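Local coordinates for protein mosquitocidal toxin (PDB 2CB4) that probably acts, through this catalytic domain, as an ADP-ribosyltransferase that transfers ADP-ribose to target proteins in mosquito larvae, at residues T22-D34 and I181-R193. The protein carries 1 engineered substitution. Numbering follows the deposited sequence.
Sequences TWIQAASLTWLMD and ITFPGGIRPEFIR
Arg188 reaches the backbone carbonyls of Gln25 and Ala27 because its chain leaves CB with CG opposite the carbonyl carbon and then bends at chi3 (-52°), turning the guanidinium toward the loop. Arg188 NH1 donates to two oxygens, Ala27 O at 2.8 Å and Gln25 O at 3.0 Å. The first lies in the guanidinium plane at its edge, the second is tilted 21° out of it, and a weak bond from NH2 also reaches Gln25 O. Arg188 NE is used differently: it forms a salt bridge with Glu190 OE2 at 2.8 Å, again in the guanidinium plane, so carbonyls and carboxylate together fix the rotation of the group. Phe191 CE2 sits above one guanidinium face, offset toward the rim, while the same ring packs against Ala26, with Phe191 CD2 3.9 Å from Ala26 CB. The backbones join next to this: Arg188 N donates to Ala26 O at 2.9 Å, almost collinear with its C=O bond. Gly185 O takes two donors, Leu29 N on a lone pair in the carbonyl plane and Ser28 N from above that plane. Leu32 CD1 lies 3.6 Å from Gly185 CA, and the Ala27 methyl packs near Gly185 O. Gly185 is third in the type II turn from Phe183 to Gly186, where its positive phi (92°) suits glycine; Gly186, the last residue, has backbone angles that also call for glycine. Farther along, Pro184 CG meets Ile24 CG2 and Trp23 CZ3, and the Trp23 indole continues onto helix 36-44, where NE1 bonds Ser36. The contact thus ties the loop before that helix to the connection between strands 180-184 and 192-199 of the ADP-ribosyltransferase sheet. This implies a buried cation whose charge is probably offset by Glu190, with the Gln25 and Ala27 oxygens solvating NH1; together they would favour the charged guanidinium.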
ATOM      1  N   THR A  22     -21.348  -7.370 -37.681  1.00 38.12           N
ATOM      2  CA  THR A  22     -20.860  -8.724 -37.939  1.00 36.41           C
ATOM      3  C   THR A  22     -19.352  -8.845 -37.838  1.00 39.76           C
ATOM      4  O   THR A  22     -18.834  -9.850 -37.342  1.00 39.99           O
ATOM      5  CB  THR A  22     -21.305  -9.235 -39.328  1.00 36.36           C
ATOM      6  OG1 THR A  22     -22.730  -9.232 -39.384  1.00 41.21           O
ATOM      7  CG2 THR A  22     -20.838 -10.642 -39.577  1.00 30.87           C
ATOM      8  N   TRP A  23     -18.652  -7.829 -38.323  1.00 34.95           N
ATOM      9  CA  TRP A  23     -17.192  -7.835 -38.345  1.00 33.50           C
ATOM     10  C   TRP A  23     -16.528  -8.013 -36.971  1.00 37.45           C
ATOM     11  O   TRP A  23     -15.407  -8.565 -36.877  1.00 36.68           O
ATOM     12  CB  TRP A  23     -16.644  -6.610 -39.091  1.00 31.41           C
ATOM     13  CG  TRP A  23     -16.944  -5.287 -38.416  1.00 31.74           C
ATOM     14  CD1 TRP A  23     -18.168  -4.775 -38.141  1.00 34.37           C
ATOM     15  CD2 TRP A  23     -15.983  -4.313 -37.952  1.00 31.50           C
ATOM     16  NE1 TRP A  23     -18.038  -3.556 -37.507  1.00 33.56           N
ATOM     17  CE2 TRP A  23     -16.711  -3.250 -37.390  1.00 34.81           C
ATOM     18  CE3 TRP A  23     -14.579  -4.251 -37.953  1.00 32.90           C
ATOM     19  CZ2 TRP A  23     -16.088  -2.135 -36.812  1.00 34.43           C
ATOM     20  CZ3 TRP A  23     -13.960  -3.126 -37.405  1.00 34.37           C
ATOM     21  CH2 TRP A  23     -14.718  -2.083 -36.851  1.00 35.05           C
ATOM     22  N   ILE A  24     -17.225  -7.562 -35.923  1.00 32.24           N
ATOM     23  CA  ILE A  24     -16.738  -7.677 -34.546  1.00 31.52           C
ATOM     24  C   ILE A  24     -17.633  -8.566 -33.661  1.00 34.66           C
ATOM     25  O   ILE A  24     -17.565  -8.495 -32.443  1.00 34.00           O
ATOM     26  CB  ILE A  24     -16.575  -6.308 -33.852  1.00 33.81           C
ATOM     27  CG1 ILE A  24     -17.862  -5.496 -33.968  1.00 33.55           C
ATOM     28  CG2 ILE A  24     -15.393  -5.548 -34.438  1.00 34.02           C
ATOM     29  CD1 ILE A  24     -17.728  -4.112 -33.340  1.00 36.36           C
ATOM     30  N   GLN A  25     -18.458  -9.405 -34.269  1.00 30.68           N
ATOM     31  CA  GLN A  25     -19.339 -10.260 -33.477  1.00 30.80           C
ATOM     32  C   GLN A  25     -18.654 -11.373 -32.654  1.00 34.01           C
ATOM     33  O   GLN A  25     -19.265 -11.922 -31.727  1.00 33.86           O
ATOM     34  CB  GLN A  25     -20.449 -10.860 -34.360  1.00 31.80           C
ATOM     35  CG  GLN A  25     -21.739 -10.084 -34.254  1.00 37.95           C
ATOM     36  CD  GLN A  25     -22.806 -10.549 -35.225  1.00 52.33           C
ATOM     37  OE1 GLN A  25     -22.849 -11.715 -35.624  1.00 50.36           O
ATOM     38  NE2 GLN A  25     -23.691  -9.632 -35.607  1.00 42.31           N
ATOM     39  N   ALA A  26     -17.413 -11.725 -33.009  1.00 28.19           N
ATOM     40  CA  ALA A  26     -16.675 -12.789 -32.300  1.00 26.21           C
ATOM     41  C   ALA A  26     -16.003 -12.223 -31.044  1.00 31.19           C
ATOM     42  O   ALA A  26     -15.472 -12.972 -30.227  1.00 31.21           O
ATOM     43  CB  ALA A  26     -15.618 -13.427 -33.231  1.00 25.86           C
ATOM     44  N   ALA A  27     -16.035 -10.900 -30.905  1.00 28.01           N
ATOM     45  CA  ALA A  27     -15.382 -10.199 -29.812  1.00 27.74           C
ATOM     46  C   ALA A  27     -15.449 -10.770 -28.416  1.00 33.26           C
ATOM     47  O   ALA A  27     -16.530 -11.087 -27.873  1.00 34.16           O
ATOM     48  CB  ALA A  27     -15.738  -8.713 -29.789  1.00 27.75           C
ATOM     49  N   SER A  28     -14.265 -10.819 -27.831  1.00 28.11           N
ATOM     50  CA  SER A  28     -14.042 -11.224 -26.458  1.00 27.86           C
ATOM     51  C   SER A  28     -14.311  -9.951 -25.609  1.00 34.40           C
ATOM     52  O   SER A  28     -14.946 -10.025 -24.568  1.00 34.91           O
ATOM     53  CB  SER A  28     -12.588 -11.661 -26.282  1.00 29.52           C
ATOM     54  OG  SER A  28     -12.509 -12.330 -25.070  1.00 45.49           O
ATOM     55  N   LEU A  29     -13.848  -8.782 -26.086  1.00 31.18           N
ATOM     56  CA  LEU A  29     -14.119  -7.487 -25.427  1.00 30.75           C
ATOM     57  C   LEU A  29     -15.524  -7.126 -25.931  1.00 36.89           C
ATOM     58  O   LEU A  29     -15.679  -6.388 -26.900  1.00 37.10           O
ATOM     59  CB  LEU A  29     -13.106  -6.428 -25.909  1.00 29.69           C
ATOM     60  CG  LEU A  29     -11.616  -6.754 -25.699  1.00 31.32           C
ATOM     61  CD1 LEU A  29     -10.730  -5.543 -26.024  1.00 29.46           C
ATOM     62  CD2 LEU A  29     -11.396  -7.237 -24.253  1.00 26.76           C
ATOM     63  N   THR A  30     -16.531  -7.736 -25.319  1.00 34.78           N
ATOM     64  CA  THR A  30     -17.932  -7.600 -25.733  1.00 35.17           C
ATOM     65  C   THR A  30     -18.502  -6.183 -25.791  1.00 41.80           C
ATOM     66  O   THR A  30     -19.428  -5.912 -26.544  1.00 42.94           O
ATOM     67  CB  THR A  30     -18.848  -8.498 -24.888  1.00 36.71           C
ATOM     68  OG1 THR A  30     -18.684  -8.156 -23.507  1.00 41.25           O
ATOM     69  CG2 THR A  30     -18.489  -9.975 -25.094  1.00 28.79           C
ATOM     70  N   TRP A  31     -17.941  -5.288 -24.999  1.00 38.82           N
ATOM     71  CA  TRP A  31     -18.396  -3.912 -25.000  1.00 38.93           C
ATOM     72  C   TRP A  31     -18.138  -3.214 -26.336  1.00 44.02           C
ATOM     73  O   TRP A  31     -18.752  -2.194 -26.626  1.00 45.18           O
ATOM     74  CB  TRP A  31     -17.774  -3.133 -23.842  1.00 37.46           C
ATOM     75  CG  TRP A  31     -16.313  -3.386 -23.648  1.00 38.67           C
ATOM     76  CD1 TRP A  31     -15.735  -4.318 -22.812  1.00 41.35           C
ATOM     77  CD2 TRP A  31     -15.230  -2.683 -24.276  1.00 38.57           C
ATOM     78  NE1 TRP A  31     -14.364  -4.224 -22.897  1.00 40.74           N
ATOM     79  CE2 TRP A  31     -14.027  -3.244 -23.793  1.00 41.88           C
ATOM     80  CE3 TRP A  31     -15.164  -1.646 -25.219  1.00 40.20           C
ATOM     81  CZ2 TRP A  31     -12.785  -2.797 -24.193  1.00 41.42           C
ATOM     82  CZ3 TRP A  31     -13.917  -1.210 -25.636  1.00 41.82           C
ATOM     83  CH2 TRP A  31     -12.745  -1.789 -25.127  1.00 42.45           C
ATOM     84  N   LEU A  32     -17.249  -3.770 -27.152  1.00 39.18           N
ATOM     85  CA  LEU A  32     -16.948  -3.188 -28.462  1.00 38.08           C
ATOM     86  C   LEU A  32     -18.095  -3.426 -29.435  1.00 41.93           C
ATOM     87  O   LEU A  32     -18.301  -2.644 -30.353  1.00 43.04           O
ATOM     88  CB  LEU A  32     -15.729  -3.881 -29.065  1.00 37.94           C
ATOM     89  CG  LEU A  32     -14.339  -3.392 -28.695  1.00 41.98           C
ATOM     90  CD1 LEU A  32     -13.367  -4.099 -29.609  1.00 41.75           C
ATOM     91  CD2 LEU A  32     -14.257  -1.875 -28.864  1.00 41.08           C
HETATM   92  N   MSE A  33     -18.786  -4.550 -29.280  1.00 36.01           N
HETATM   93  CA  MSE A  33     -19.865  -4.931 -30.198  1.00 33.89           C
HETATM   94  C   MSE A  33     -21.004  -3.926 -30.408  1.00 46.21           C
HETATM   95  O   MSE A  33     -21.659  -3.925 -31.458  1.00 47.22           O
HETATM   96  CB  MSE A  33     -20.381  -6.349 -29.954  1.00 32.59           C
HETATM   97  CG  MSE A  33     -19.350  -7.453 -29.771  1.00 33.22           C
HETATM   98 SE   MSE A  33     -20.228  -9.150 -29.718  1.00 33.23          SE
HETATM   99  CE  MSE A  33     -21.406  -8.851 -28.301  1.00 30.76           C
ATOM    100  N   ASP A  34     -21.249  -3.084 -29.414  1.00 47.23           N
ATOM    101  CA  ASP A  34     -22.318  -2.088 -29.519  1.00 48.67           C
ATOM    102  C   ASP A  34     -21.793  -0.720 -29.982  1.00 52.33           C
ATOM    103  O   ASP A  34     -22.554   0.253 -30.069  1.00 53.73           O
ATOM    104  CB  ASP A  34     -23.012  -1.926 -28.172  1.00 51.81           C
ATOM    105  CG  ASP A  34     -24.177  -2.895 -27.995  1.00 71.27           C
ATOM    106  OD1 ASP A  34     -24.287  -3.885 -28.770  1.00 71.56           O
ATOM    107  OD2 ASP A  34     -25.001  -2.629 -27.094  1.00 82.00           O
ATOM    108  N   ILE A 181      -6.506 -12.561 -41.072  1.00 30.13           N
ATOM    109  CA  ILE A 181      -7.848 -12.103 -40.842  1.00 27.02           C
ATOM    110  C   ILE A 181      -7.752 -11.610 -39.391  1.00 30.85           C
ATOM    111  O   ILE A 181      -7.387 -12.379 -38.522  1.00 31.84           O
ATOM    112  CB  ILE A 181      -8.867 -13.228 -41.006  1.00 27.90           C
ATOM    113  CG1 ILE A 181      -8.611 -14.012 -42.293  1.00 26.59           C
ATOM    114  CG2 ILE A 181     -10.266 -12.673 -40.719  1.00 24.72           C
ATOM    115  CD1 ILE A 181      -8.696 -13.079 -43.700  1.00 22.96           C
ATOM    116  N   THR A 182      -7.961 -10.313 -39.164  1.00 25.75           N
ATOM    117  CA  THR A 182      -7.821  -9.694 -37.845  1.00 24.96           C
ATOM    118  C   THR A 182      -9.160  -9.501 -37.145  1.00 32.81           C
ATOM    119  O   THR A 182     -10.163  -9.167 -37.818  1.00 33.58           O
ATOM    120  CB  THR A 182      -7.133  -8.312 -37.981  1.00 30.53           C
ATOM    121  OG1 THR A 182      -5.850  -8.480 -38.588  1.00 32.65           O
ATOM    122  CG2 THR A 182      -6.977  -7.616 -36.646  1.00 19.52           C
ATOM    123  N   PHE A 183      -9.166  -9.714 -35.805  1.00 27.71           N
ATOM    124  CA  PHE A 183     -10.370  -9.593 -34.997  1.00 24.99           C
ATOM    125  C   PHE A 183     -10.247  -8.539 -33.932  1.00 31.50           C
ATOM    126  O   PHE A 183      -9.600  -8.750 -32.917  1.00 31.51           O
ATOM    127  CB  PHE A 183     -10.749 -10.940 -34.379  1.00 24.86           C
ATOM    128  CG  PHE A 183     -11.168 -11.969 -35.393  1.00 25.14           C
ATOM    129  CD1 PHE A 183     -12.524 -12.254 -35.614  1.00 26.03           C
ATOM    130  CD2 PHE A 183     -10.217 -12.630 -36.150  1.00 25.95           C
ATOM    131  CE1 PHE A 183     -12.904 -13.182 -36.570  1.00 26.10           C
ATOM    132  CE2 PHE A 183     -10.590 -13.575 -37.110  1.00 27.73           C
ATOM    133  CZ  PHE A 183     -11.938 -13.843 -37.334  1.00 25.01           C
ATOM    134  N   PRO A 184     -10.895  -7.394 -34.152  1.00 30.04           N
ATOM    135  CA  PRO A 184     -10.861  -6.321 -33.156  1.00 28.41           C
ATOM    136  C   PRO A 184     -11.687  -6.838 -31.973  1.00 31.59           C
ATOM    137  O   PRO A 184     -12.836  -7.274 -32.153  1.00 30.62           O
ATOM    138  CB  PRO A 184     -11.579  -5.139 -33.877  1.00 29.47           C
ATOM    139  CG  PRO A 184     -11.546  -5.474 -35.331  1.00 33.47           C
ATOM    140  CD  PRO A 184     -11.645  -6.991 -35.373  1.00 29.72           C
ATOM    141  N   GLY A 185     -11.091  -6.852 -30.781  1.00 27.59           N
ATOM    142  CA  GLY A 185     -11.781  -7.351 -29.594  1.00 26.33           C
ATOM    143  C   GLY A 185     -11.543  -8.850 -29.327  1.00 29.04           C
ATOM    144  O   GLY A 185     -12.025  -9.389 -28.330  1.00 28.08           O
ATOM    145  N   GLY A 186     -10.826  -9.529 -30.218  1.00 25.35           N
ATOM    146  CA  GLY A 186     -10.536 -10.941 -30.025  1.00 25.10           C
ATOM    147  C   GLY A 186     -11.642 -11.894 -30.461  1.00 30.39           C
ATOM    148  O   GLY A 186     -12.568 -11.514 -31.184  1.00 31.46           O
ATOM    149  N   ILE A 187     -11.516 -13.141 -30.011  1.00 25.32           N
ATOM    150  CA  ILE A 187     -12.398 -14.239 -30.359  1.00 23.31           C
ATOM    151  C   ILE A 187     -12.805 -15.058 -29.120  1.00 28.02           C
ATOM    152  O   ILE A 187     -11.957 -15.554 -28.392  1.00 27.22           O
ATOM    153  CB  ILE A 187     -11.613 -15.175 -31.323  1.00 25.05           C
ATOM    154  CG1 ILE A 187     -11.006 -14.358 -32.473  1.00 24.70           C
ATOM    155  CG2 ILE A 187     -12.452 -16.378 -31.799  1.00 23.15           C
ATOM    156  CD1 ILE A 187      -9.933 -15.090 -33.268  1.00 24.56           C
ATOM    157  N   ARG A 188     -14.108 -15.224 -28.906  1.00 24.20           N
ATOM    158  CA  ARG A 188     -14.607 -16.014 -27.783  1.00 23.02           C
ATOM    159  C   ARG A 188     -14.340 -17.512 -28.000  1.00 27.84           C
ATOM    160  O   ARG A 188     -14.235 -17.962 -29.136  1.00 27.94           O
ATOM    161  CB  ARG A 188     -16.079 -15.712 -27.591  1.00 19.99           C
ATOM    162  CG  ARG A 188     -16.280 -14.253 -27.152  1.00 19.72           C
ATOM    163  CD  ARG A 188     -17.705 -14.004 -26.661  1.00 22.21           C
ATOM    164  NE  ARG A 188     -18.721 -14.457 -27.620  1.00 25.48           N
ATOM    165  CZ  ARG A 188     -19.190 -13.731 -28.634  1.00 36.62           C
ATOM    166  NH1 ARG A 188     -18.718 -12.519 -28.856  1.00 21.00           N
ATOM    167  NH2 ARG A 188     -20.120 -14.220 -29.440  1.00 24.81           N
ATOM    168  N   PRO A 189     -14.219 -18.287 -26.915  1.00 23.86           N
ATOM    169  CA  PRO A 189     -13.879 -19.717 -27.045  1.00 21.96           C
ATOM    170  C   PRO A 189     -14.843 -20.598 -27.827  1.00 27.89           C
ATOM    171  O   PRO A 189     -14.454 -21.656 -28.358  1.00 28.28           O
ATOM    172  CB  PRO A 189     -13.748 -20.182 -25.578  1.00 22.34           C
ATOM    173  CG  PRO A 189     -14.533 -19.188 -24.780  1.00 24.56           C
ATOM    174  CD  PRO A 189     -14.384 -17.885 -25.493  1.00 21.15           C
ATOM    175  N   GLU A 190     -16.109 -20.205 -27.884  1.00 25.28           N
ATOM    176  CA  GLU A 190     -17.100 -21.017 -28.619  1.00 24.42           C
ATOM    177  C   GLU A 190     -16.855 -21.048 -30.137  1.00 26.77           C
ATOM    178  O   GLU A 190     -17.442 -21.842 -30.841  1.00 27.07           O
ATOM    179  CB  GLU A 190     -18.548 -20.629 -28.257  1.00 25.49           C
ATOM    180  CG  GLU A 190     -18.968 -19.210 -28.675  1.00 25.82           C
ATOM    181  CD  GLU A 190     -18.765 -18.190 -27.595  1.00 42.30           C
ATOM    182  OE1 GLU A 190     -17.921 -18.426 -26.704  1.00 31.35           O
ATOM    183  OE2 GLU A 190     -19.444 -17.133 -27.649  1.00 34.52           O
ATOM    184  N   PHE A 191     -15.954 -20.201 -30.621  1.00 23.73           N
ATOM    185  CA  PHE A 191     -15.581 -20.152 -32.043  1.00 22.87           C
ATOM    186  C   PHE A 191     -14.284 -20.930 -32.338  1.00 28.12           C
ATOM    187  O   PHE A 191     -13.786 -20.920 -33.471  1.00 28.71           O
ATOM    188  CB  PHE A 191     -15.430 -18.694 -32.474  1.00 23.77           C
ATOM    189  CG  PHE A 191     -16.700 -17.912 -32.302  1.00 24.12           C
ATOM    190  CD1 PHE A 191     -17.892 -18.383 -32.896  1.00 25.23           C
ATOM    191  CD2 PHE A 191     -16.745 -16.774 -31.508  1.00 22.94           C
ATOM    192  CE1 PHE A 191     -19.090 -17.699 -32.708  1.00 24.61           C
ATOM    193  CE2 PHE A 191     -17.937 -16.099 -31.318  1.00 25.34           C
ATOM    194  CZ  PHE A 191     -19.126 -16.574 -31.906  1.00 22.69           C
ATOM    195  N   ILE A 192     -13.739 -21.581 -31.310  1.00 23.73           N
ATOM    196  CA  ILE A 192     -12.504 -22.350 -31.431  1.00 22.64           C
ATOM    197  C   ILE A 192     -12.895 -23.805 -31.355  1.00 26.84           C
ATOM    198  O   ILE A 192     -13.352 -24.297 -30.318  1.00 26.41           O
ATOM    199  CB  ILE A 192     -11.452 -21.951 -30.342  1.00 24.36           C
ATOM    200  CG1 ILE A 192     -11.425 -20.417 -30.171  1.00 23.32           C
ATOM    201  CG2 ILE A 192     -10.076 -22.510 -30.694  1.00 22.83           C
ATOM    202  CD1 ILE A 192     -10.485 -19.916 -29.065  1.00 22.67           C
ATOM    203  N   ARG A 193     -12.775 -24.480 -32.492  1.00 23.71           N
ATOM    204  CA  ARG A 193     -13.199 -25.859 -32.585  1.00 23.56           C
ATOM    205  C   ARG A 193     -12.244 -26.902 -32.038  1.00 27.11           C
ATOM    206  O   ARG A 193     -12.659 -27.896 -31.454  1.00 26.26           O
ATOM    207  CB  ARG A 193     -13.566 -26.220 -34.042  1.00 22.11           C
ATOM    208  CG  ARG A 193     -14.193 -27.640 -34.103  1.00 26.39           C
ATOM    209  CD  ARG A 193     -14.946 -27.877 -35.378  1.00 30.20           C
ATOM    210  NE  ARG A 193     -14.026 -28.127 -36.474  1.00 35.06           N
ATOM    211  CZ  ARG A 193     -14.394 -28.391 -37.719  1.00 41.36           C
ATOM    212  NH1 ARG A 193     -15.669 -28.457 -38.024  1.00 29.92           N
ATOM    213  NH2 ARG A 193     -13.482 -28.595 -38.659  1.00 26.67           N
TER